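Alkyl hydroperoxide reductase, C subunit (Enterococcus faecalis, PDB 5Y63) probably reduces hydrogen peroxide and organic hydroperoxides to water and alcohols as a thiol-dependent 2-Cys peroxiredoxin, protecting the cell against oxidative stress. Local coordinates at residues Lys18-Cys24 and Gln114-Phe119; Ala26-Phe32 and His87-Lys91; Lys43-Phe49 and Ala132-Pro138; Glu78-Glu84 and Tyr105-Pro111. All coordinates share one frame; numbering follows the deposited sequence.

Contacts 3 and 4 form the buried core and contacts 1 and 2 the partly exposed flanks of one thioredoxin-like domain. Contact 3 joins antiparallel strands by a regular ladder of backbone bonds; contact 4 joins parallel strands by fewer, two of the three weak. The two share the sheet, since strands 44-49 and 77-83 are neighbours in it. Contacts 1 and 2 both use strand 23-28, but their side chains meet a helix, so aromatic and aliphatic packing replaces the ladder. F119 of contact 1 packs on F47, F49 and F134 of contact 3, and Y27 of contact 2 meets M107 of contact 4 through a probable backbone bond.

Contact 1: residues Lys18-Cys24 and Gln114-Phe119; sequences KLFDFEC and QLARFF
F20 and F118 carry the contact where the irregular chain leading into strand 23-28 drapes over helix 114-119 of the thioredoxin-like domain. The two side chains run antiparallel alongside one another, their rings an oblique pair with centroids 4.5 Å apart and planes at 34°. F20 CD1 lies over one face of the F118 ring, shifted toward its rim, 3.3 Å from F118 CG. The F20 ring is put there by a first torsion that sets CG between the backbone N and the carbonyl carbon (chi1 78°). At the edge of the F118 ring, K18 O comes 3.4 Å from F118 CZ. One turn back along the helix, the L115 methyl CD1 serves two rings: it lies over a face of F22, a CH-pi contact 3.9 Å from the ring centroid, and touches the edge of F20 at CZ, 4.0 Å away. L19 works at the other end of the segment, its branch CD2 reaching F119 CZ at 3.5 Å and F118 CE2 at 3.9 Å. The contact sits between two parts of the fold: F119 continues inward to F47, F49 and F134 of the central sheet, while L19 and F22 also pack on I40 of helix 37-40.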
# COMPACT_ATOMS: atom_id res chain seq x y z
N LYS A 18 32.00 1.59 6.86
CA LYS A 18 32.85 0.49 6.42
C LYS A 18 32.76 0.28 4.91
O LYS A 18 31.70 0.48 4.32
CB LYS A 18 32.46 -0.81 7.13
CG LYS A 18 32.92 -0.90 8.58
CD LYS A 18 34.25 -1.62 8.70
CE LYS A 18 34.83 -1.57 10.10
NZ LYS A 18 33.83 -1.75 11.19
N LEU A 19 33.87 -0.12 4.30
CA LEU A 19 33.86 -0.51 2.89
C LEU A 19 32.99 -1.75 2.70
O LEU A 19 33.10 -2.72 3.45
CB LEU A 19 35.27 -0.83 2.39
CG LEU A 19 36.27 0.32 2.25
CD1 LEU A 19 37.61 -0.23 1.78
CD2 LEU A 19 35.77 1.39 1.30
N PHE A 20 32.12 -1.70 1.69
CA PHE A 20 31.35 -2.87 1.28
C PHE A 20 32.24 -3.97 0.68
O PHE A 20 33.38 -3.72 0.28
CB PHE A 20 30.24 -2.47 0.29
CG PHE A 20 30.71 -2.22 -1.13
CD1 PHE A 20 31.62 -1.20 -1.42
CD2 PHE A 20 30.22 -2.97 -2.18
CE1 PHE A 20 32.04 -0.97 -2.73
CE2 PHE A 20 30.63 -2.74 -3.49
CZ PHE A 20 31.54 -1.74 -3.76
N ASP A 21 31.71 -5.20 0.65
CA ASP A 21 32.41 -6.32 0.04
C ASP A 21 32.38 -6.16 -1.47
O ASP A 21 31.31 -6.02 -2.07
CB ASP A 21 31.77 -7.65 0.45
CG ASP A 21 32.50 -8.86 -0.12
OD1 ASP A 21 33.68 -8.73 -0.51
OD2 ASP A 21 31.89 -9.95 -0.18
N PHE A 22 33.56 -6.17 -2.09
CA PHE A 22 33.67 -6.00 -3.53
C PHE A 22 34.91 -6.70 -4.06
O PHE A 22 35.84 -6.99 -3.31
CB PHE A 22 33.71 -4.51 -3.89
CG PHE A 22 35.08 -3.90 -3.80
CD1 PHE A 22 35.94 -3.91 -4.89
CD2 PHE A 22 35.51 -3.31 -2.61
CE1 PHE A 22 37.21 -3.35 -4.80
CE2 PHE A 22 36.78 -2.75 -2.52
CZ PHE A 22 37.62 -2.77 -3.62
N GLU A 23 34.91 -6.94 -5.36
CA GLU A 23 36.08 -7.45 -6.06
C GLU A 23 36.09 -6.85 -7.46
O GLU A 23 35.03 -6.71 -8.08
CB GLU A 23 36.05 -8.98 -6.12
CG GLU A 23 37.37 -9.61 -6.55
CD GLU A 23 37.44 -11.11 -6.28
OE1 GLU A 23 36.39 -11.75 -6.06
OE2 GLU A 23 38.57 -11.65 -6.29
N CYS A 24 37.27 -6.48 -7.95
CA CYS A 24 37.39 -5.87 -9.28
C CYS A 24 38.77 -6.08 -9.88
O CYS A 24 39.72 -6.44 -9.20
CB CYS A 24 37.09 -4.38 -9.20
SG CYS A 24 38.43 -3.38 -8.51
N GLN A 114 30.35 -0.04 -9.45
CA GLN A 114 30.09 -0.42 -8.06
C GLN A 114 30.77 0.52 -7.06
O GLN A 114 30.15 0.96 -6.09
CB GLN A 114 30.49 -1.89 -7.81
CG GLN A 114 32.00 -2.15 -7.83
CD GLN A 114 32.37 -3.61 -7.86
OE1 GLN A 114 33.37 -4.00 -8.47
NE2 GLN A 114 31.59 -4.45 -7.17
N LEU A 115 32.04 0.83 -7.31
CA LEU A 115 32.82 1.70 -6.42
C LEU A 115 32.30 3.13 -6.45
O LEU A 115 31.93 3.69 -5.42
CB LEU A 115 34.31 1.69 -6.81
CG LEU A 115 35.25 0.67 -6.14
CD1 LEU A 115 34.65 -0.71 -5.99
CD2 LEU A 115 36.55 0.57 -6.92
N ALA A 116 32.26 3.72 -7.65
CA ALA A 116 31.80 5.09 -7.82
C ALA A 116 30.42 5.32 -7.19
O ALA A 116 30.19 6.36 -6.58
CB ALA A 116 31.77 5.45 -9.30
N ARG A 117 29.52 4.35 -7.34
CA ARG A 117 28.19 4.43 -6.75
C ARG A 117 28.20 4.25 -5.23
O ARG A 117 27.46 4.93 -4.52
CB ARG A 117 27.24 3.41 -7.38
CG ARG A 117 26.91 3.71 -8.83
CD ARG A 117 25.62 3.05 -9.27
NE ARG A 117 25.54 2.94 -10.73
CZ ARG A 117 26.05 1.93 -11.45
NH1 ARG A 117 25.92 1.95 -12.77
NH2 ARG A 117 26.67 0.91 -10.86
N PHE A 118 29.04 3.34 -4.74
CA PHE A 118 29.17 3.14 -3.29
C PHE A 118 29.67 4.41 -2.62
O PHE A 118 29.09 4.86 -1.63
CB PHE A 118 30.12 1.98 -2.96
CG PHE A 118 30.49 1.91 -1.50
CD1 PHE A 118 29.55 1.51 -0.56
CD2 PHE A 118 31.76 2.28 -1.07
CE1 PHE A 118 29.88 1.46 0.79
CE2 PHE A 118 32.09 2.24 0.27
CZ PHE A 118 31.15 1.83 1.20
N PHE A 119 30.76 4.96 -3.14
CA PHE A 119 31.31 6.22 -2.63
C PHE A 119 30.46 7.43 -3.01
O PHE A 119 30.58 8.49 -2.41
CB PHE A 119 32.75 6.41 -3.11
CG PHE A 119 33.75 5.51 -2.44
CD1 PHE A 119 34.29 5.84 -1.21
CD2 PHE A 119 34.16 4.32 -3.04
CE1 PHE A 119 35.21 5.02 -0.59
CE2 PHE A 119 35.08 3.50 -2.43
CZ PHE A 119 35.61 3.85 -1.20

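Contact 2: residues Ala26-Phe32 and His87-Lys91; sequences AYHDGEF and HYVHK
Y27 on strand 23-28 and K91 on helix 87-96 make the buried, close-packed side of this contact. The two side chains lie crosswise, and K91 CA sits over one face of the tyrosine ring, 3.9 Å from its centroid, a CH-pi contact. K91 CB adds to this at 3.7 Å from Y27 CE1. At the root of the side chain, Y27 CB meets H90 CB at 3.9 Å. The short axes of 26-28 and 87-91 run 27° apart; H87 and H90, one turn apart, point at the hairpin while K91 lies alongside. The solvent side belongs to F32, an exposed ring on the return strand 31-36, yet its contacts are just as close. The edge of the H87 imidazole points at the F32 face in a T-shaped pair, centroids 5.0 Å apart and planes at 77°, with H87 CD2 3.7 Å from F32 CD1. The extended K91 chain lays its methylene CD 3.5 Å from F32 CZ, while Y88 touches the same ring only loosely. Hairpin and helix are thus joined by aromatic faces and methylenes, while the polar atoms of H90 are held elsewhere, ND1 by D53 and NE2 by L108 O.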
# COMPACT_ATOMS: atom_id res chain seq x y z
N ALA A 26 42.29 -4.85 -11.78
CA ALA A 26 43.24 -3.76 -11.58
C ALA A 26 44.41 -3.86 -12.55
O ALA A 26 44.58 -4.86 -13.24
CB ALA A 26 43.75 -3.77 -10.15
N TYR A 27 45.20 -2.79 -12.61
CA TYR A 27 46.43 -2.75 -13.39
C TYR A 27 47.55 -2.30 -12.46
O TYR A 27 47.46 -1.23 -11.86
CB TYR A 27 46.29 -1.80 -14.57
CG TYR A 27 47.56 -1.63 -15.38
CD1 TYR A 27 48.00 -2.63 -16.24
CD2 TYR A 27 48.31 -0.46 -15.29
CE1 TYR A 27 49.16 -2.48 -16.99
CE2 TYR A 27 49.47 -0.30 -16.03
CZ TYR A 27 49.89 -1.31 -16.88
OH TYR A 27 51.04 -1.15 -17.61
N HIS A 28 48.59 -3.12 -12.35
CA HIS A 28 49.62 -2.93 -11.34
C HIS A 28 50.97 -3.40 -11.87
O HIS A 28 51.18 -4.59 -12.07
CB HIS A 28 49.25 -3.71 -10.08
CG HIS A 28 49.95 -3.25 -8.84
ND1 HIS A 28 49.62 -3.70 -7.58
CD2 HIS A 28 50.95 -2.35 -8.66
CE1 HIS A 28 50.39 -3.12 -6.69
NE2 HIS A 28 51.21 -2.30 -7.31
N ASP A 29 51.89 -2.45 -12.08
CA ASP A 29 53.22 -2.75 -12.60
C ASP A 29 53.17 -3.63 -13.86
O ASP A 29 53.67 -4.75 -13.87
CB ASP A 29 54.09 -3.42 -11.53
CG ASP A 29 54.59 -2.43 -10.49
OD1 ASP A 29 55.42 -1.57 -10.85
OD2 ASP A 29 54.16 -2.53 -9.32
N GLY A 30 52.52 -3.11 -14.90
CA GLY A 30 52.52 -3.76 -16.21
C GLY A 30 51.75 -5.06 -16.34
O GLY A 30 51.87 -5.74 -17.37
N GLU A 31 50.95 -5.42 -15.34
CA GLU A 31 50.16 -6.65 -15.40
C GLU A 31 48.86 -6.59 -14.59
O GLU A 31 48.72 -5.77 -13.68
CB GLU A 31 51.00 -7.86 -14.96
CG GLU A 31 51.57 -7.79 -13.55
CD GLU A 31 52.42 -9.01 -13.21
OE1 GLU A 31 52.28 -9.53 -12.08
OE2 GLU A 31 53.22 -9.44 -14.06
N PHE A 32 47.93 -7.47 -14.94
CA PHE A 32 46.59 -7.48 -14.37
C PHE A 32 46.51 -8.29 -13.08
O PHE A 32 47.15 -9.33 -12.95
CB PHE A 32 45.58 -8.04 -15.37
CG PHE A 32 45.58 -7.35 -16.70
CD1 PHE A 32 45.43 -5.97 -16.78
CD2 PHE A 32 45.72 -8.07 -17.88
CE1 PHE A 32 45.42 -5.32 -18.01
CE2 PHE A 32 45.72 -7.43 -19.11
CZ PHE A 32 45.57 -6.06 -19.18
N HIS A 87 40.29 -2.28 -17.04
CA HIS A 87 41.70 -2.60 -16.82
C HIS A 87 42.47 -2.68 -18.15
O HIS A 87 43.66 -2.36 -18.19
CB HIS A 87 41.85 -3.90 -16.02
CG HIS A 87 41.23 -5.10 -16.67
ND1 HIS A 87 39.91 -5.44 -16.49
CD2 HIS A 87 41.76 -6.04 -17.49
CE1 HIS A 87 39.65 -6.54 -17.17
NE2 HIS A 87 40.75 -6.93 -17.78
N TYR A 88 41.79 -3.09 -19.22
CA TYR A 88 42.39 -3.08 -20.56
C TYR A 88 42.85 -1.68 -20.96
O TYR A 88 43.95 -1.51 -21.48
CB TYR A 88 41.39 -3.59 -21.62
CG TYR A 88 40.98 -5.04 -21.50
CD1 TYR A 88 41.91 -6.07 -21.66
CD2 TYR A 88 39.66 -5.39 -21.24
CE1 TYR A 88 41.54 -7.40 -21.55
CE2 TYR A 88 39.27 -6.72 -21.13
CZ TYR A 88 40.21 -7.72 -21.29
OH TYR A 88 39.83 -9.04 -21.18
N VAL A 89 42.01 -0.68 -20.69
CA VAL A 89 42.29 0.71 -21.06
C VAL A 89 43.44 1.30 -20.26
O VAL A 89 44.25 2.06 -20.79
CB VAL A 89 41.03 1.59 -20.89
CG1 VAL A 89 41.35 3.06 -21.17
CG2 VAL A 89 39.92 1.13 -21.82
N HIS A 90 43.52 0.94 -18.98
CA HIS A 90 44.61 1.41 -18.12
C HIS A 90 45.97 0.97 -18.65
O HIS A 90 46.92 1.76 -18.65
CB HIS A 90 44.44 0.91 -16.68
CG HIS A 90 43.23 1.46 -15.98
ND1 HIS A 90 42.76 2.73 -16.19
CD2 HIS A 90 42.42 0.90 -15.05
CE1 HIS A 90 41.69 2.94 -15.43
NE2 HIS A 90 41.47 1.84 -14.73
N LYS A 91 46.06 -0.28 -19.10
CA LYS A 91 47.30 -0.81 -19.67
C LYS A 91 47.76 -0.00 -20.88
O LYS A 91 48.94 0.35 -20.98
CB LYS A 91 47.12 -2.28 -20.06
CG LYS A 91 48.38 -2.95 -20.60
CD LYS A 91 48.13 -4.41 -20.93
CE LYS A 91 49.13 -4.95 -21.93
NZ LYS A 91 48.66 -6.22 -22.54

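Contact 3: residues Lys43-Phe49 and Ala132-Pro138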
# COMPACT_ATOMS: atom_id res chain seq x y z
N LYS A 43 46.28 -2.12 5.89
CA LYS A 43 46.96 -0.85 5.66
C LYS A 43 45.95 0.28 5.52
O LYS A 43 44.77 0.04 5.27
CB LYS A 43 47.79 -0.92 4.38
CG LYS A 43 48.94 -1.91 4.41
CD LYS A 43 49.79 -1.79 3.16
CE LYS A 43 51.05 -2.64 3.23
NZ LYS A 43 50.74 -4.09 3.13
N TRP A 44 46.42 1.51 5.68
CA TRP A 44 45.65 2.69 5.28
C TRP A 44 45.53 2.67 3.76
O TRP A 44 46.28 1.98 3.07
CB TRP A 44 46.32 3.99 5.73
CG TRP A 44 46.09 4.29 7.18
CD1 TRP A 44 46.81 3.82 8.24
CD2 TRP A 44 45.07 5.13 7.73
NE1 TRP A 44 46.30 4.31 9.41
CE2 TRP A 44 45.24 5.12 9.13
CE3 TRP A 44 44.03 5.89 7.18
CZ2 TRP A 44 44.40 5.84 9.99
CZ3 TRP A 44 43.20 6.61 8.04
CH2 TRP A 44 43.40 6.57 9.43
N SER A 45 44.56 3.41 3.24
CA SER A 45 44.30 3.41 1.81
C SER A 45 43.70 4.73 1.35
O SER A 45 42.88 5.33 2.04
CB SER A 45 43.37 2.26 1.44
OG SER A 45 42.17 2.32 2.18
N ILE A 46 44.14 5.16 0.17
CA ILE A 46 43.58 6.33 -0.48
C ILE A 46 42.98 5.90 -1.81
O ILE A 46 43.71 5.48 -2.71
CB ILE A 46 44.65 7.42 -0.73
CG1 ILE A 46 45.16 7.97 0.61
CG2 ILE A 46 44.09 8.55 -1.58
CD1 ILE A 46 46.41 8.81 0.49
N PHE A 47 41.66 6.00 -1.92
CA PHE A 47 40.98 5.83 -3.20
C PHE A 47 41.05 7.15 -3.96
O PHE A 47 40.66 8.19 -3.42
CB PHE A 47 39.54 5.39 -3.00
CG PHE A 47 39.40 3.97 -2.54
CD1 PHE A 47 39.53 3.65 -1.19
CD2 PHE A 47 39.16 2.95 -3.45
CE1 PHE A 47 39.42 2.34 -0.76
CE2 PHE A 47 39.04 1.63 -3.02
CZ PHE A 47 39.17 1.33 -1.68
N PHE A 48 41.56 7.12 -5.18
CA PHE A 48 41.78 8.32 -5.97
C PHE A 48 40.96 8.26 -7.26
O PHE A 48 41.43 7.80 -8.30
CB PHE A 48 43.27 8.49 -6.27
CG PHE A 48 43.64 9.86 -6.76
CD1 PHE A 48 43.91 10.88 -5.86
CD2 PHE A 48 43.73 10.13 -8.12
CE1 PHE A 48 44.25 12.14 -6.30
CE2 PHE A 48 44.08 11.39 -8.57
CZ PHE A 48 44.34 12.40 -7.66
N PHE A 49 39.71 8.71 -7.17
CA PHE A 49 38.81 8.72 -8.31
C PHE A 49 39.20 9.81 -9.30
O PHE A 49 39.60 10.90 -8.91
CB PHE A 49 37.37 8.95 -7.85
CG PHE A 49 36.75 7.76 -7.20
CD1 PHE A 49 36.86 7.57 -5.83
CD2 PHE A 49 36.04 6.84 -7.95
CE1 PHE A 49 36.27 6.48 -5.22
CE2 PHE A 49 35.45 5.74 -7.35
CZ PHE A 49 35.57 5.56 -5.98
N ALA A 132 37.39 12.75 -6.91
CA ALA A 132 37.18 12.48 -5.50
C ALA A 132 38.35 11.69 -4.91
O ALA A 132 39.00 10.90 -5.59
CB ALA A 132 35.88 11.72 -5.30
N SER A 133 38.61 11.94 -3.63
CA SER A 133 39.64 11.24 -2.88
C SER A 133 39.07 10.82 -1.54
O SER A 133 38.34 11.58 -0.92
CB SER A 133 40.86 12.15 -2.67
OG SER A 133 41.34 12.65 -3.90
N PHE A 134 39.40 9.61 -1.10
CA PHE A 134 38.92 9.07 0.17
C PHE A 134 40.07 8.44 0.96
O PHE A 134 40.78 7.58 0.45
CB PHE A 134 37.85 8.01 -0.08
CG PHE A 134 36.60 8.54 -0.73
CD1 PHE A 134 36.53 8.68 -2.11
CD2 PHE A 134 35.50 8.90 0.04
CE1 PHE A 134 35.39 9.17 -2.71
CE2 PHE A 134 34.35 9.39 -0.56
CZ PHE A 134 34.29 9.53 -1.93
N ILE A 135 40.23 8.88 2.21
CA ILE A 135 41.21 8.28 3.12
C ILE A 135 40.47 7.30 4.02
O ILE A 135 39.55 7.68 4.74
CB ILE A 135 41.92 9.35 3.97
CG1 ILE A 135 42.72 10.29 3.06
CG2 ILE A 135 42.83 8.69 5.00
CD1 ILE A 135 43.30 11.49 3.77
N VAL A 136 40.90 6.04 3.98
CA VAL A 136 40.23 4.96 4.70
C VAL A 136 41.21 4.28 5.65
O VAL A 136 42.35 4.00 5.27
CB VAL A 136 39.64 3.93 3.72
CG1 VAL A 136 38.83 2.86 4.45
CG2 VAL A 136 38.77 4.63 2.68
N SER A 137 40.77 4.01 6.87
CA SER A 137 41.60 3.38 7.90
C SER A 137 41.82 1.89 7.59
O SER A 137 41.13 1.33 6.74
CB SER A 137 40.96 3.55 9.28
OG SER A 137 39.87 2.66 9.45
N PRO A 138 42.77 1.25 8.29
CA PRO A 138 43.03 -0.19 8.08
C PRO A 138 41.85 -1.10 8.42
O PRO A 138 41.78 -2.21 7.89
CB PRO A 138 44.20 -0.47 9.03
CG PRO A 138 44.86 0.84 9.24
CD PRO A 138 43.74 1.83 9.24
O HOH W 1 42.10 0.68 4.16
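S45 and V136, F47 and F134 form the hydrogen-bonded pairs of the antiparallel ladder between strands 44-49 and 128-136, in the central sheet of the thioredoxin-like domain, alternating with the non-hydrogen-bonded pairs I46-I135 and F48-S133. Each hydrogen-bonded pair is closed by two reciprocal bonds; V136 N to S45 O, at 2.9 Å, is nearly straight (164°). F49 N to A132 O, 2.8 Å, adds one more. A water lies 2.6 Å from S45 OG and within hydrogen-bonding distance of K43 O and S137 O, bridging the two strands at the K43 and S137 end of the ladder. The indole of W44 makes CH-pi contacts through a single face: S137 CA stands over its six-membered ring, 3.7 Å from the centroid, and P138 CD over the five-membered ring at 3.6 Å. With CG anti to the carbonyl carbon (chi1 -78°), the indole reaches across to the neighbouring strand, where CZ3 also meets I135 CG2. Apolar packing differs on the two faces of the sheet. I46 and I135 project together, whereas F49 and F134 meet rim to rim with planes at 78°, CE1 to CE1 3.8 Å. The I46, I135 and S133 face is turned toward helix 156-171, and S133 OG bonds R154. On the face of F47 and F134, F119 of helix 114-119 packs, with Y145 of strand 142-148 stacked on F134.

Contact 4: residues Glu78-Glu84 and Tyr105-Pro111; sequences EVYSVSE and YPMLADP
L108 N gives S81 O the clearest bond between these two parallel strands, 2.7 Å long and nearly along the C=O axis, though bent at the hydrogen (134°). The bonds on either side are weak: S81 N to P106 O at 3.4 Å, and D110 N to S83 O. Strands 77-83 and 107-109 are neighbours in the thioredoxin-like sheet, and with helix 87-96 between them in the chain they make a beta-alpha-beta crossover. A water links the S81 hydroxyl to L108 O, 2.9 Å from S81 OG. At the C-terminal ends of the strands the carboxylates of E84 and D110 project together and lie close, their planes 88° apart; D110 OD2 also accepts A116 N, in the first turn of helix 114-119. At the other end, E78 bends at chi2 (59°) so that OE1 takes its own neighbour V79 N, along with the hydroxyl of Y69. Packing extends outward from here. V79 CG1 lies over one face of the Y105 ring, 4.0 Å from its centroid, while the Y105 hydroxyl bonds L62 O. On the Y80 side, CB meets L108 CD1 at 3.7 Å and CD1 meets P106 CG at 3.8 Å, closing a patch that L108 extends toward F47. S81 OG lies against CA, CB and CG of M107. The backbone pairing is therefore uneven, one clear bond between two weak ones with a water between S81 OG and L108 O, and at the acidic end the A116 amide probably eases the charge at D110.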
# COMPACT_ATOMS: atom_id res chain seq x y z
N GLU A 78 48.49 2.40 1.11
CA GLU A 78 48.41 2.03 -0.30
C GLU A 78 47.53 3.04 -1.04
O GLU A 78 46.67 3.70 -0.44
CB GLU A 78 47.83 0.62 -0.43
CG GLU A 78 47.83 0.04 -1.84
CD GLU A 78 49.21 -0.04 -2.46
OE1 GLU A 78 49.50 0.77 -3.36
OE2 GLU A 78 50.01 -0.90 -2.03
N VAL A 79 47.75 3.17 -2.35
CA VAL A 79 47.00 4.09 -3.21
C VAL A 79 46.24 3.29 -4.26
O VAL A 79 46.82 2.45 -4.95
CB VAL A 79 47.94 5.10 -3.90
CG1 VAL A 79 47.16 6.03 -4.83
CG2 VAL A 79 48.71 5.91 -2.86
N TYR A 80 44.94 3.56 -4.40
CA TYR A 80 44.11 2.90 -5.41
C TYR A 80 43.43 3.95 -6.29
O TYR A 80 42.43 4.54 -5.89
CB TYR A 80 43.05 2.02 -4.73
CG TYR A 80 43.61 0.99 -3.78
CD1 TYR A 80 44.01 -0.26 -4.23
CD2 TYR A 80 43.74 1.27 -2.42
CE1 TYR A 80 44.52 -1.21 -3.36
CE2 TYR A 80 44.25 0.33 -1.54
CZ TYR A 80 44.64 -0.91 -2.02
OH TYR A 80 45.15 -1.85 -1.14
N SER A 81 43.97 4.18 -7.49
CA SER A 81 43.33 5.09 -8.44
C SER A 81 42.15 4.39 -9.08
O SER A 81 42.26 3.23 -9.50
CB SER A 81 44.32 5.57 -9.50
OG SER A 81 44.56 4.59 -10.49
N VAL A 82 41.02 5.09 -9.16
CA VAL A 82 39.78 4.50 -9.65
C VAL A 82 39.21 5.32 -10.80
O VAL A 82 39.17 6.55 -10.75
CB VAL A 82 38.72 4.40 -8.53
CG1 VAL A 82 37.61 3.43 -8.93
CG2 VAL A 82 39.36 3.95 -7.22
N SER A 83 38.78 4.62 -11.84
CA SER A 83 38.11 5.23 -12.98
C SER A 83 37.06 4.26 -13.50
O SER A 83 37.12 3.06 -13.21
CB SER A 83 39.14 5.59 -14.06
OG SER A 83 38.58 5.58 -15.36
N GLU A 84 36.11 4.76 -14.28
CA GLU A 84 35.08 3.92 -14.88
C GLU A 84 35.60 3.21 -16.14
O GLU A 84 34.83 2.55 -16.84
CB GLU A 84 33.83 4.74 -15.20
CG GLU A 84 33.21 5.42 -13.98
CD GLU A 84 32.73 4.44 -12.94
OE1 GLU A 84 31.64 3.86 -13.12
OE2 GLU A 84 33.43 4.25 -11.92
N TYR A 105 51.62 2.36 -8.31
CA TYR A 105 50.45 1.95 -7.52
C TYR A 105 49.39 1.25 -8.38
O TYR A 105 49.40 1.39 -9.60
CB TYR A 105 49.84 3.14 -6.73
CG TYR A 105 49.55 4.41 -7.51
CD1 TYR A 105 48.39 4.53 -8.27
CD2 TYR A 105 50.41 5.50 -7.45
CE1 TYR A 105 48.11 5.70 -8.97
CE2 TYR A 105 50.15 6.67 -8.14
CZ TYR A 105 48.99 6.76 -8.90
OH TYR A 105 48.73 7.92 -9.59
N PRO A 106 48.49 0.47 -7.74
CA PRO A 106 47.46 -0.25 -8.49
C PRO A 106 46.34 0.65 -9.01
O PRO A 106 45.76 1.42 -8.25
CB PRO A 106 46.91 -1.25 -7.46
CG PRO A 106 47.22 -0.66 -6.14
CD PRO A 106 48.52 0.07 -6.32
N MET A 107 46.05 0.54 -10.30
CA MET A 107 44.97 1.29 -10.94
C MET A 107 43.72 0.42 -11.06
O MET A 107 43.66 -0.47 -11.91
CB MET A 107 45.41 1.76 -12.32
CG MET A 107 46.71 2.54 -12.34
SD MET A 107 47.12 3.10 -14.00
CE MET A 107 45.97 4.46 -14.19
N LEU A 108 42.73 0.68 -10.20
CA LEU A 108 41.50 -0.11 -10.19
C LEU A 108 40.60 0.26 -11.36
O LEU A 108 40.49 1.43 -11.73
CB LEU A 108 40.74 0.10 -8.88
CG LEU A 108 41.46 -0.20 -7.56
CD1 LEU A 108 40.48 -0.08 -6.40
CD2 LEU A 108 42.11 -1.57 -7.56
N ALA A 109 39.97 -0.75 -11.94
CA ALA A 109 38.99 -0.56 -13.00
C ALA A 109 37.60 -0.68 -12.40
O ALA A 109 37.36 -1.52 -11.52
CB ALA A 109 39.18 -1.60 -14.09
N ASP A 110 36.67 0.16 -12.86
CA ASP A 110 35.31 0.14 -12.36
C ASP A 110 34.29 0.39 -13.49
O ASP A 110 33.56 1.37 -13.45
CB ASP A 110 35.15 1.19 -11.25
CG ASP A 110 33.81 1.09 -10.54
OD1 ASP A 110 33.25 -0.02 -10.46
OD2 ASP A 110 33.33 2.13 -10.04
N PRO A 111 34.24 -0.52 -14.48
CA PRO A 111 33.28 -0.32 -15.57
C PRO A 111 31.82 -0.49 -15.15
O PRO A 111 30.95 0.17 -15.71
CB PRO A 111 33.67 -1.40 -16.60
CG PRO A 111 35.02 -1.88 -16.19
CD PRO A 111 35.06 -1.72 -14.70
O HOH W 2 42.64 3.73 -12.46